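Local coordinates for UDP-N-acetylglucosamine 3-dehydrogenase (Acidithiobacillus ferrooxidans, PDB 7BVJ), which catalyses the NAD(+)-dependent oxidation of the glucosamine 3-position of UDP-N-acetylglucosamine to a ketone, a step toward a diamino sugar of lipid A in some species, at residues A[61-67]-A[85-90]; A[78-84]-A[106-112]; A[96-101]-A[294-298]; A[157-162]-A[209-213]. One frame throughout, in Å; residues are numbered along the deposited sequence.

Interactions 1 and 2 lie in the Rossmann domain, their centres 11 Å apart: the first pairs two neighbouring strands, the second packs helix ends beside them, and they touch where Cys87 SG meets Ala80 CB at 3.6 Å. Interaction 1 is the one nearest the cofactor, with the side chain of Val67 about 4 Å from the bound NAD. Helix 97-110 serves both interactions 2 and 3, and in the latter meets helix 290-312. Interaction 3 in turn touches interaction 4, Leu297 CD1 lying 3.6 Å from Met159 CE. Interaction 4 belongs to the C-terminal domain, its centre 26 Å from that of interaction 1.

Interaction 1. Residues A[61-67]-A[85-90]; sequences VDAVSIV and VHCLIE
Five backbone hydrogen bonds join 61-67 to 85-90 in parallel register, with Ala63 beside His86 and Ile66 beside Ile89. Val64 is gripped through both its N and its O: the N donates to His86 O at 3.0 Å, and the O accepts from Leu88 N in a bond of 2.9 Å that is almost straight (175° at the hydrogen). Ile66 repeats the pattern, its N reaching Leu88 O at 2.8 Å and its O taking Glu90 N, while His86 N donates to Asp62 O. A softer CA-H...O contact links Ser65 CA to Leu88 O at 3.2 Å. The pairing is that of a beta-alpha-beta unit of the Rossmann fold, in which helix 73-82 carries the chain from one parallel strand to the next. Apolar contacts fill the face of Val64, Ile66, Cys87 and Ile89, which that helix helps to cover. There the branched Ile66 and Ile89, well suited to strands, lie side by side, and Ile66 CD1 comes 3.9 Å from Cys87 SG. Val85 CG1, swung anti to the backbone N (chi1 169°), meets Val64 CG1 at 3.9 Å, the side chains crossing nearly at a right angle. The other face, with Ala63, Ser65, His86 and Leu88, is mixed: Ser65 OG lies 3.5 Å from Leu88 CD2 and is hydrogen-bonded to Tyr22 and His18. Small Ala63 lets Phe276 and Ile280 of helix 268-282 come close.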
loop_
_atom_site.group_PDB
_atom_site.type_symbol
_atom_site.label_atom_id
_atom_site.label_comp_id
_atom_site.label_asym_id
_atom_site.label_seq_id
_atom_site.Cartn_x
_atom_site.Cartn_y
_atom_site.Cartn_z
ATOM N N VAL A 61 -22.824 -10.316 -3.301
ATOM C CA VAL A 61 -21.599 -9.980 -4.030
ATOM C C VAL A 61 -20.663 -11.171 -4.145
ATOM O O VAL A 61 -20.743 -12.141 -3.389
ATOM C CB VAL A 61 -20.792 -8.831 -3.385
ATOM C CG1 VAL A 61 -21.608 -7.570 -3.275
ATOM C CG2 VAL A 61 -20.245 -9.284 -2.031
ATOM N N ASP A 62 -19.719 -11.036 -5.086
ATOM C CA ASP A 62 -18.589 -11.932 -5.276
ATOM C C ASP A 62 -17.292 -11.383 -4.691
ATOM O O ASP A 62 -16.465 -12.168 -4.214
ATOM C CB ASP A 62 -18.377 -12.210 -6.774
ATOM C CG ASP A 62 -19.652 -12.673 -7.478
ATOM O OD1 ASP A 62 -20.129 -13.777 -7.151
ATOM O OD2 ASP A 62 -20.169 -11.933 -8.353
ATOM N N ALA A 63 -17.076 -10.068 -4.727
ATOM C CA ALA A 63 -15.866 -9.504 -4.137
ATOM C C ALA A 63 -16.183 -8.233 -3.365
ATOM O O ALA A 63 -17.128 -7.506 -3.684
ATOM C CB ALA A 63 -14.792 -9.192 -5.200
ATOM N N VAL A 64 -15.372 -7.957 -2.350
ATOM C CA VAL A 64 -15.498 -6.705 -1.623
ATOM C C VAL A 64 -14.130 -6.069 -1.428
ATOM O O VAL A 64 -13.092 -6.744 -1.391
ATOM C CB VAL A 64 -16.175 -6.888 -0.248
ATOM C CG1 VAL A 64 -17.574 -7.466 -0.401
ATOM C CG2 VAL A 64 -15.303 -7.769 0.632
ATOM N N SER A 65 -14.147 -4.749 -1.296
ATOM C CA SER A 65 -13.074 -4.036 -0.617
ATOM C C SER A 65 -13.431 -3.846 0.859
ATOM O O SER A 65 -14.572 -3.527 1.201
ATOM C CB SER A 65 -12.810 -2.679 -1.281
ATOM O OG SER A 65 -12.030 -2.833 -2.470
ATOM N N ILE A 66 -12.446 -4.064 1.725
ATOM C CA ILE A 66 -12.574 -3.871 3.169
ATOM C C ILE A 66 -11.724 -2.664 3.536
ATOM O O ILE A 66 -10.485 -2.708 3.461
ATOM C CB ILE A 66 -12.147 -5.115 3.955
ATOM C CG1 ILE A 66 -13.186 -6.222 3.789
ATOM C CG2 ILE A 66 -11.950 -4.790 5.406
ATOM C CD1 ILE A 66 -12.647 -7.589 4.129
ATOM N N VAL A 67 -12.404 -1.567 3.880
ATOM C CA VAL A 67 -11.758 -0.285 4.127
ATOM C C VAL A 67 -12.148 0.223 5.515
ATOM O O VAL A 67 -12.434 1.412 5.698
ATOM C CB VAL A 67 -12.090 0.734 3.024
ATOM C CG1 VAL A 67 -11.021 1.824 3.001
ATOM C CG2 VAL A 67 -12.181 0.048 1.661
ATOM N N VAL A 85 -16.482 -14.993 -0.238
ATOM C CA VAL A 85 -16.369 -13.724 -0.951
ATOM C C VAL A 85 -14.890 -13.324 -1.010
ATOM O O VAL A 85 -14.200 -13.304 0.020
ATOM C CB VAL A 85 -17.236 -12.637 -0.279
ATOM C CG1 VAL A 85 -16.928 -11.237 -0.837
ATOM C CG2 VAL A 85 -18.750 -12.959 -0.434
ATOM N N HIS A 86 -14.400 -13.022 -2.212
ATOM C CA HIS A 86 -13.023 -12.551 -2.373
ATOM C C HIS A 86 -12.847 -11.163 -1.747
ATOM O O HIS A 86 -13.792 -10.366 -1.671
ATOM C CB HIS A 86 -12.639 -12.490 -3.851
ATOM C CG HIS A 86 -12.996 -13.714 -4.647
ATOM N ND1 HIS A 86 -12.188 -14.829 -4.718
ATOM C CD2 HIS A 86 -14.049 -13.970 -5.457
ATOM C CE1 HIS A 86 -12.746 -15.732 -5.505
ATOM N NE2 HIS A 86 -13.871 -15.230 -5.975
ATOM N N CYS A 87 -11.614 -10.857 -1.319
ATOM C CA CYS A 87 -11.347 -9.666 -0.508
ATOM C C CYS A 87 -10.137 -8.884 -0.998
ATOM O O CYS A 87 -9.049 -9.449 -1.174
ATOM C CB CYS A 87 -11.108 -10.053 0.963
ATOM S SG CYS A 87 -12.531 -10.706 1.767
ATOM N N LEU A 88 -10.330 -7.586 -1.196
ATOM C CA LEU A 88 -9.240 -6.615 -1.276
ATOM C C LEU A 88 -9.248 -5.813 0.038
ATOM O O LEU A 88 -10.186 -5.052 0.306
ATOM C CB LEU A 88 -9.402 -5.716 -2.510
ATOM C CG LEU A 88 -8.630 -4.395 -2.595
ATOM C CD1 LEU A 88 -7.126 -4.637 -2.485
ATOM C CD2 LEU A 88 -8.964 -3.629 -3.861
ATOM N N ILE A 89 -8.220 -5.998 0.868
ATOM C CA ILE A 89 -8.133 -5.348 2.175
ATOM C C ILE A 89 -7.220 -4.137 2.057
ATOM O O ILE A 89 -6.091 -4.247 1.556
ATOM C CB ILE A 89 -7.606 -6.318 3.246
ATOM C CG1 ILE A 89 -8.525 -7.533 3.370
ATOM C CG2 ILE A 89 -7.450 -5.597 4.601
ATOM C CD1 ILE A 89 -8.024 -8.576 4.334
ATOM N N GLU A 90 -7.695 -2.981 2.509
ATOM C CA GLU A 90 -6.822 -1.813 2.510
ATOM C C GLU A 90 -5.594 -2.085 3.378
ATOM O O GLU A 90 -5.638 -2.868 4.330
ATOM C CB GLU A 90 -7.591 -0.578 2.991
ATOM C CG GLU A 90 -6.814 0.742 3.009
ATOM C CD GLU A 90 -6.204 1.128 1.650
ATOM O OE1 GLU A 90 -6.862 0.936 0.597
ATOM O OE2 GLU A 90 -5.062 1.647 1.650
#

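Interaction 2. Residues A[78-84]-A[106-112]; sequences EVAMQAG and MAQERHL
With CG anti to the backbone N (chi1 -169°) and a bend at its last torsion, Met106 reaches across to Met81 and Glu78; Met81 answers with a chain extended beyond CG. These residues join two helices of the Rossmann domain, 73-82 and 97-110, whose end segments run nearly parallel, 9° apart. Met106 SD rests 3.5 Å from Met81 CB, while its CE approaches Glu78 CG at 3.4 Å. Farther along, Met81 CE touches the small methyl of Ala107, CB to CE 3.9 Å, and Leu112 slides past in the opposite direction, CD1 3.7 Å from Met81 CG. Flexible, unbranched methionines suit such a seam because they can follow its contours. Arg110, bent at both chi2 and chi3, curls over the end of helix 73-82, with Met81 O over one face of its guanidinium and NH2 giving a weak hydrogen bond to Gln82 O at 3.1 Å. Replacing it with an alanine would probably cost Gln82 O this donor and uncover the helix end. Gly84 closes that helix as the C-prime residue of a Schellman motif; its positive phi favours glycine, and a CB would crowd the arginine, since Gly84 CA already stands 3.5 Å from Arg110 NH1.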
loop_
_atom_site.group_PDB
_atom_site.type_symbol
_atom_site.label_atom_id
_atom_site.label_comp_id
_atom_site.label_asym_id
_atom_site.label_seq_id
_atom_site.Cartn_x
_atom_site.Cartn_y
_atom_site.Cartn_z
ATOM N N GLU A 78 -12.578 -12.142 8.022
ATOM C CA GLU A 78 -13.010 -13.478 8.408
ATOM C C GLU A 78 -14.469 -13.704 8.019
ATOM O O GLU A 78 -14.813 -14.741 7.433
ATOM C CB GLU A 78 -12.809 -13.675 9.910
ATOM C CG GLU A 78 -12.736 -15.121 10.341
ATOM C CD GLU A 78 -12.688 -15.278 11.849
ATOM O OE1 GLU A 78 -13.210 -14.386 12.576
ATOM O OE2 GLU A 78 -12.134 -16.302 12.301
ATOM N N VAL A 79 -15.348 -12.740 8.334
ATOM C CA VAL A 79 -16.759 -12.918 7.973
ATOM C C VAL A 79 -16.918 -12.961 6.453
ATOM O O VAL A 79 -17.695 -13.760 5.913
ATOM C CB VAL A 79 -17.638 -11.823 8.606
ATOM C CG1 VAL A 79 -19.092 -11.973 8.137
ATOM C CG2 VAL A 79 -17.579 -11.893 10.136
ATOM N N ALA A 80 -16.157 -12.126 5.738
ATOM C CA ALA A 80 -16.312 -12.049 4.292
ATOM C C ALA A 80 -15.835 -13.331 3.621
ATOM O O ALA A 80 -16.482 -13.829 2.694
ATOM C CB ALA A 80 -15.575 -10.831 3.744
ATOM N N MET A 81 -14.744 -13.917 4.112
ATOM C CA MET A 81 -14.259 -15.155 3.518
ATOM C C MET A 81 -15.091 -16.358 3.925
ATOM O O MET A 81 -15.135 -17.344 3.181
ATOM C CB MET A 81 -12.799 -15.402 3.887
ATOM C CG MET A 81 -11.827 -14.522 3.136
ATOM S SD MET A 81 -10.163 -14.638 3.812
ATOM C CE MET A 81 -9.332 -13.483 2.755
ATOM N N GLN A 82 -15.715 -16.325 5.108
ATOM C CA GLN A 82 -16.604 -17.421 5.481
ATOM C C GLN A 82 -17.780 -17.519 4.522
ATOM O O GLN A 82 -18.335 -18.605 4.325
ATOM C CB GLN A 82 -17.112 -17.238 6.912
ATOM C CG GLN A 82 -17.868 -18.442 7.426
ATOM C CD GLN A 82 -17.087 -19.728 7.225
ATOM O OE1 GLN A 82 -15.940 -19.838 7.659
ATOM N NE2 GLN A 82 -17.700 -20.708 6.559
ATOM N N ALA A 83 -18.163 -16.395 3.923
ATOM C CA ALA A 83 -19.196 -16.308 2.904
ATOM C C ALA A 83 -18.668 -16.554 1.488
ATOM O O ALA A 83 -19.365 -16.234 0.518
ATOM C CB ALA A 83 -19.863 -14.934 2.966
ATOM N N GLY A 84 -17.463 -17.101 1.348
ATOM C CA GLY A 84 -16.915 -17.380 0.025
ATOM C C GLY A 84 -16.749 -16.153 -0.842
ATOM O O GLY A 84 -16.868 -16.250 -2.068
ATOM N N MET A 106 -7.270 -19.316 5.639
ATOM C CA MET A 106 -8.687 -19.415 5.292
ATOM C C MET A 106 -8.912 -19.118 3.810
ATOM O O MET A 106 -9.770 -19.740 3.164
ATOM C CB MET A 106 -9.500 -18.467 6.167
ATOM C CG MET A 106 -11.013 -18.676 6.088
ATOM S SD MET A 106 -11.965 -17.261 6.713
ATOM C CE MET A 106 -10.843 -16.659 7.954
ATOM N N ALA A 107 -8.121 -18.195 3.246
ATOM C CA ALA A 107 -8.239 -17.865 1.829
ATOM C C ALA A 107 -7.843 -19.050 0.973
ATOM O O ALA A 107 -8.539 -19.402 0.013
ATOM C CB ALA A 107 -7.374 -16.645 1.491
ATOM N N GLN A 108 -6.721 -19.684 1.314
ATOM C CA GLN A 108 -6.288 -20.849 0.552
ATOM C C GLN A 108 -7.312 -21.976 0.648
ATOM O O GLN A 108 -7.661 -22.593 -0.366
ATOM C CB GLN A 108 -4.917 -21.306 1.041
ATOM C CG GLN A 108 -4.016 -21.811 -0.053
ATOM C CD GLN A 108 -3.060 -22.856 0.455
ATOM O OE1 GLN A 108 -2.681 -22.842 1.629
ATOM N NE2 GLN A 108 -2.677 -23.787 -0.417
ATOM N N GLU A 109 -7.831 -22.238 1.855
ATOM C CA GLU A 109 -8.857 -23.272 2.001
ATOM C C GLU A 109 -10.082 -22.955 1.156
ATOM O O GLU A 109 -10.699 -23.859 0.584
ATOM C CB GLU A 109 -9.264 -23.445 3.468
ATOM C CG GLU A 109 -9.962 -24.800 3.763
ATOM C CD GLU A 109 -11.499 -24.741 3.733
ATOM O OE1 GLU A 109 -12.101 -23.928 4.477
ATOM O OE2 GLU A 109 -12.112 -25.530 2.973
ATOM N N ARG A 110 -10.444 -21.680 1.051
ATOM C CA ARG A 110 -11.648 -21.316 0.316
ATOM C C ARG A 110 -11.396 -21.085 -1.166
ATOM O O ARG A 110 -12.359 -20.857 -1.908
ATOM C CB ARG A 110 -12.281 -20.061 0.927
ATOM C CG ARG A 110 -12.820 -20.229 2.336
ATOM C CD ARG A 110 -13.823 -21.363 2.389
ATOM N NE ARG A 110 -15.021 -21.102 1.594
ATOM C CZ ARG A 110 -16.206 -20.817 2.123
ATOM N NH1 ARG A 110 -17.262 -20.602 1.332
ATOM N NH2 ARG A 110 -16.329 -20.742 3.452
ATOM N N HIS A 111 -10.140 -21.160 -1.613
ATOM C CA HIS A 111 -9.760 -20.831 -2.983
ATOM C C HIS A 111 -10.268 -19.437 -3.359
ATOM O O HIS A 111 -10.896 -19.233 -4.399
ATOM C CB HIS A 111 -10.255 -21.895 -3.970
ATOM C CG HIS A 111 -9.720 -23.270 -3.699
ATOM N ND1 HIS A 111 -10.535 -24.345 -3.411
ATOM C CD2 HIS A 111 -8.450 -23.745 -3.673
ATOM C CE1 HIS A 111 -9.792 -25.421 -3.220
ATOM N NE2 HIS A 111 -8.523 -25.084 -3.370
ATOM N N LEU A 112 -9.973 -18.466 -2.495
ATOM C CA LEU A 112 -10.365 -17.076 -2.669
ATOM C C LEU A 112 -9.144 -16.226 -2.994
ATOM O O LEU A 112 -8.024 -16.535 -2.575
ATOM C CB LEU A 112 -11.042 -16.535 -1.402
ATOM C CG LEU A 112 -12.383 -17.171 -1.008
ATOM C CD1 LEU A 112 -12.928 -16.557 0.302
ATOM C CD2 LEU A 112 -13.376 -17.050 -2.163
#

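Interaction 3. Residues A[96-101]-A[294-298]; sequences DTEEAD and RRVLA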
loop_
_atom_site.group_PDB
_atom_site.type_symbol
_atom_site.label_atom_id
_atom_site.label_comp_id
_atom_site.label_asym_id
_atom_site.label_seq_id
_atom_site.Cartn_x
_atom_site.Cartn_y
_atom_site.Cartn_z
ATOM N N ASP A 96 -1.298 -7.751 13.527
ATOM C CA ASP A 96 -0.204 -8.656 13.839
ATOM C C ASP A 96 -0.180 -9.776 12.811
ATOM O O ASP A 96 -1.131 -9.976 12.051
ATOM C CB ASP A 96 -0.325 -9.218 15.260
ATOM C CG ASP A 96 -1.645 -9.924 15.502
ATOM O OD1 ASP A 96 -1.852 -11.035 14.970
ATOM O OD2 ASP A 96 -2.471 -9.367 16.249
ATOM N N THR A 97 0.922 -10.522 12.808
ATOM C CA THR A 97 1.170 -11.508 11.763
ATOM C C THR A 97 0.364 -12.788 11.938
ATOM O O THR A 97 0.241 -13.562 10.982
ATOM C CB THR A 97 2.657 -11.850 11.731
ATOM O OG1 THR A 97 3.049 -12.336 13.024
ATOM C CG2 THR A 97 3.477 -10.608 11.383
ATOM N N GLU A 98 -0.175 -13.034 13.130
ATOM C CA GLU A 98 -0.984 -14.224 13.365
ATOM C C GLU A 98 -2.373 -14.091 12.737
ATOM O O GLU A 98 -2.900 -15.058 12.182
ATOM C CB GLU A 98 -1.071 -14.483 14.868
ATOM C CG GLU A 98 -1.519 -15.879 15.254
ATOM C CD GLU A 98 -3.020 -15.955 15.494
ATOM O OE1 GLU A 98 -3.746 -16.396 14.573
ATOM O OE2 GLU A 98 -3.475 -15.567 16.598
ATOM N N GLU A 99 -2.967 -12.895 12.801
ATOM C CA GLU A 99 -4.190 -12.626 12.055
ATOM C C GLU A 99 -3.954 -12.794 10.558
ATOM O O GLU A 99 -4.769 -13.405 9.854
ATOM C CB GLU A 99 -4.696 -11.212 12.374
ATOM C CG GLU A 99 -5.164 -11.010 13.807
ATOM C CD GLU A 99 -5.524 -9.553 14.130
ATOM O OE1 GLU A 99 -5.187 -8.650 13.335
ATOM O OE2 GLU A 99 -6.154 -9.312 15.179
ATOM N N ALA A 100 -2.821 -12.286 10.063
ATOM C CA ALA A 100 -2.496 -12.406 8.646
ATOM C C ALA A 100 -2.306 -13.866 8.247
ATOM O O ALA A 100 -2.786 -14.295 7.188
ATOM C CB ALA A 100 -1.245 -11.582 8.333
ATOM N N ASP A 101 -1.615 -14.641 9.090
ATOM C CA ASP A 101 -1.467 -16.076 8.872
ATOM C C ASP A 101 -2.827 -16.756 8.762
ATOM O O ASP A 101 -3.066 -17.554 7.848
ATOM C CB ASP A 101 -0.656 -16.701 10.018
ATOM C CG ASP A 101 0.831 -16.326 9.980
ATOM O OD1 ASP A 101 1.345 -16.007 8.891
ATOM O OD2 ASP A 101 1.484 -16.376 11.047
ATOM N N ARG A 294 1.627 -9.725 4.436
ATOM C CA ARG A 294 2.179 -10.181 5.709
ATOM C C ARG A 294 3.691 -9.969 5.766
ATOM O O ARG A 294 4.222 -9.604 6.818
ATOM C CB ARG A 294 1.821 -11.656 5.930
ATOM C CG ARG A 294 2.262 -12.224 7.265
ATOM C CD ARG A 294 3.405 -13.229 7.127
ATOM N NE ARG A 294 3.548 -14.058 8.323
ATOM C CZ ARG A 294 4.526 -13.941 9.219
ATOM N NH1 ARG A 294 5.478 -13.031 9.053
ATOM N NH2 ARG A 294 4.558 -14.742 10.281
ATOM N N ARG A 295 4.399 -10.213 4.657
ATOM C CA ARG A 295 5.838 -9.933 4.599
ATOM C C ARG A 295 6.131 -8.500 5.020
ATOM O O ARG A 295 6.948 -8.243 5.927
ATOM C CB ARG A 295 6.375 -10.180 3.177
ATOM C CG ARG A 295 6.898 -11.589 2.902
ATOM C CD ARG A 295 7.991 -11.628 1.798
ATOM N NE ARG A 295 8.050 -10.370 1.058
ATOM C CZ ARG A 295 7.359 -10.110 -0.048
ATOM N NH1 ARG A 295 6.561 -11.043 -0.566
ATOM N NH2 ARG A 295 7.462 -8.918 -0.638
ATOM N N VAL A 296 5.479 -7.543 4.359
ATOM C CA VAL A 296 5.739 -6.116 4.697
ATOM C C VAL A 296 5.231 -5.816 6.109
ATOM O O VAL A 296 5.842 -5.004 6.743
ATOM C CB VAL A 296 5.284 -5.088 3.642
ATOM C CG1 VAL A 296 3.809 -5.068 3.371
ATOM C CG2 VAL A 296 5.789 -3.712 3.976
ATOM N N LEU A 297 4.129 -6.437 6.530
ATOM C CA LEU A 297 3.601 -6.211 7.876
ATOM C C LEU A 297 4.605 -6.623 8.947
ATOM O O LEU A 297 4.793 -5.905 9.936
ATOM C CB LEU A 297 2.286 -6.970 8.069
ATOM C CG LEU A 297 1.712 -6.912 9.492
ATOM C CD1 LEU A 297 1.149 -5.534 9.813
ATOM C CD2 LEU A 297 0.659 -7.980 9.726
ATOM N N ALA A 298 5.242 -7.786 8.773
ATOM C CA ALA A 298 6.270 -8.239 9.711
ATOM C C ALA A 298 7.468 -7.290 9.724
ATOM O O ALA A 298 7.987 -6.943 10.796
ATOM C CB ALA A 298 6.719 -9.663 9.356
#
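Arg294 leaves its helix directed at Ala100, its CB and CG lying against that methyl, with CG 3.7 Å from Ala100 CB. CG stands anti to the backbone N (chi1 -176°), and a bend at chi2 then turns the rest of the chain across the facing helix, toward Asp101. CD passes near the carboxylate, and NE makes the main bond, a nearly straight salt bridge to Asp101 OD1 at 3.0 Å. NE meets that oxygen on its syn side but tilted from the carboxylate plane, while the oxygen lies in the plane of the guanidinium; the two flat groups are turned 32° against each other. CZ faces Thr97, 3.8 Å from its CB, which stands over the centre of the guanidinium face. At the tip the two nitrogens part: NH1 comes within 3.9 Å of Thr97 CG2, and NH2 lies 3.6 Å from Asp101 OD2. The contact ties the start of helix 97-110, in the Rossmann domain, to the C-terminal helix 290-312, their segments running antiparallel at 172°. Asp96 is the N-cap of the first helix, its OD1 accepting from Glu99 N at 3.1 Å. A methionine in place of Arg294 would probably leave Asp101 without its charged mate across the contact and Thr97 without the flat group packed against it. Methyl groups complete the seam: Leu297 CD2 lies 3.5 Å from the backbone Asp96 O, and Thr97 CG2 meets Ala298 CB, the small alanine accommodating the threonine methyl.

Interaction 4. Residues A[157-162]-A[209-213]; sequences VIMDLM and LAASR
Val157 O accepts Met162 N at 3.1 Å, a bond from residue i+5 back to residue i in a wider, pi-type turn, and the methyl of Ala211 rests against the same oxygen, CB 3.6 Å away. No hydrogen bond crosses between the segments; the contact is one of fitted apolar groups. Ala211 is its hub, and its single methyl lets the helix come close: Leu161 CB stands 3.9 Å from Ala211 CB, with Met162 CB nearly as near. Met162 extends from there, CG anti to the backbone N (chi1 -160°), to lay itself over Leu209; a bend at its last torsion brings CE to 3.2 Å from Leu209 O. Leu161 CD1 reaches the opposite way, to Ser212 O at 3.4 Å. At the strand's corner Val157 CG2 meets the aliphatic part of Arg213, CG 3.7 Å away, while the guanidinium bonds Asp193 and Ile155 O. Asp160 O accepts from Lys91 NZ; either that lysine or a histidine of helix 157-173 is suggested as the catalytic base. In this Gfo/Idh/MocA C-terminal domain, segment 157-162 crosses 209-212 at 103°, helix 157-173 resting on a sheet in which strand 206-215 runs between 194-201 and 139-147; its Ile158 and Met159 pack against helix 290-312.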
loop_
_atom_site.group_PDB
_atom_site.type_symbol
_atom_site.label_atom_id
_atom_site.label_comp_id
_atom_site.label_asym_id
_atom_site.label_seq_id
_atom_site.Cartn_x
_atom_site.Cartn_y
_atom_site.Cartn_z
ATOM N N VAL A 157 3.180 6.537 11.908
ATOM C CA VAL A 157 4.280 6.935 11.034
ATOM C C VAL A 157 4.903 5.732 10.319
ATOM O O VAL A 157 5.302 5.834 9.159
ATOM C CB VAL A 157 5.290 7.748 11.875
ATOM C CG1 VAL A 157 6.689 7.667 11.362
ATOM C CG2 VAL A 157 4.816 9.211 11.930
ATOM N N ILE A 158 4.961 4.577 10.975
ATOM C CA ILE A 158 5.496 3.371 10.352
ATOM C C ILE A 158 4.421 2.618 9.574
ATOM O O ILE A 158 4.602 2.315 8.389
ATOM C CB ILE A 158 6.140 2.470 11.424
ATOM C CG1 ILE A 158 7.129 3.273 12.266
ATOM C CG2 ILE A 158 6.847 1.296 10.770
ATOM C CD1 ILE A 158 8.216 3.921 11.410
ATOM N N MET A 159 3.285 2.315 10.228
ATOM C CA MET A 159 2.257 1.448 9.650
ATOM C C MET A 159 1.411 2.135 8.583
ATOM O O MET A 159 0.822 1.448 7.739
ATOM C CB MET A 159 1.338 0.898 10.750
ATOM C CG MET A 159 2.045 0.146 11.887
ATOM S SD MET A 159 3.043 -1.291 11.412
ATOM C CE MET A 159 1.970 -2.007 10.178
ATOM N N ASP A 160 1.330 3.466 8.589
ATOM C CA ASP A 160 0.531 4.179 7.602
ATOM C C ASP A 160 1.346 4.954 6.573
ATOM O O ASP A 160 0.782 5.333 5.547
ATOM C CB ASP A 160 -0.435 5.157 8.297
ATOM C CG ASP A 160 -1.351 4.466 9.301
ATOM O OD1 ASP A 160 -1.919 3.400 8.971
ATOM O OD2 ASP A 160 -1.484 4.981 10.434
ATOM N N LEU A 161 2.625 5.251 6.838
ATOM C CA LEU A 161 3.474 5.955 5.882
ATOM C C LEU A 161 4.639 5.095 5.416
ATOM O O LEU A 161 4.749 4.803 4.219
ATOM C CB LEU A 161 4.022 7.253 6.493
ATOM C CG LEU A 161 3.082 8.337 7.001
ATOM C CD1 LEU A 161 3.896 9.461 7.601
ATOM C CD2 LEU A 161 2.212 8.854 5.858
ATOM N N MET A 162 5.487 4.642 6.338
ATOM C CA MET A 162 6.731 4.004 5.932
ATOM C C MET A 162 6.477 2.669 5.259
ATOM O O MET A 162 7.281 2.229 4.422
ATOM C CB MET A 162 7.656 3.814 7.130
ATOM C CG MET A 162 9.098 3.617 6.706
ATOM S SD MET A 162 10.177 3.078 8.018
ATOM C CE MET A 162 10.536 4.634 8.864
ATOM N N LEU A 209 14.969 4.499 5.064
ATOM C CA LEU A 209 13.595 4.936 4.831
ATOM C C LEU A 209 13.138 5.903 5.913
ATOM O O LEU A 209 13.097 5.543 7.094
ATOM C CB LEU A 209 12.645 3.736 4.800
ATOM C CG LEU A 209 13.111 2.587 3.906
ATOM C CD1 LEU A 209 12.038 1.505 3.876
ATOM C CD2 LEU A 209 13.361 3.146 2.515
ATOM N N ALA A 210 12.739 7.105 5.507
ATOM C CA ALA A 210 12.298 8.140 6.430
ATOM C C ALA A 210 10.808 8.411 6.248
ATOM O O ALA A 210 10.285 8.360 5.132
ATOM C CB ALA A 210 13.110 9.425 6.227
ATOM N N ALA A 211 10.121 8.685 7.352
ATOM C CA ALA A 211 8.717 9.054 7.287
ATOM C C ALA A 211 8.422 10.076 8.378
ATOM O O ALA A 211 9.002 10.015 9.460
ATOM C CB ALA A 211 7.807 7.823 7.427
ATOM N N SER A 212 7.542 11.031 8.073
ATOM C CA SER A 212 7.172 12.093 9.004
ATOM C C SER A 212 5.730 12.536 8.757
ATOM O O SER A 212 5.257 12.566 7.614
ATOM C CB SER A 212 8.100 13.305 8.881
ATOM O OG SER A 212 7.657 14.353 9.737
ATOM N N ARG A 213 5.048 12.903 9.846
ATOM C CA ARG A 213 3.696 13.446 9.794
ATOM C C ARG A 213 3.622 14.899 10.253
ATOM O O ARG A 213 2.518 15.411 10.471
ATOM C CB ARG A 213 2.734 12.585 10.628
ATOM C CG ARG A 213 3.106 12.480 12.076
ATOM C CD ARG A 213 2.082 11.709 12.882
ATOM N NE ARG A 213 2.401 11.776 14.303
ATOM C CZ ARG A 213 1.904 10.968 15.231
ATOM N NH1 ARG A 213 1.037 10.025 14.898
ATOM N NH2 ARG A 213 2.270 11.115 16.501
#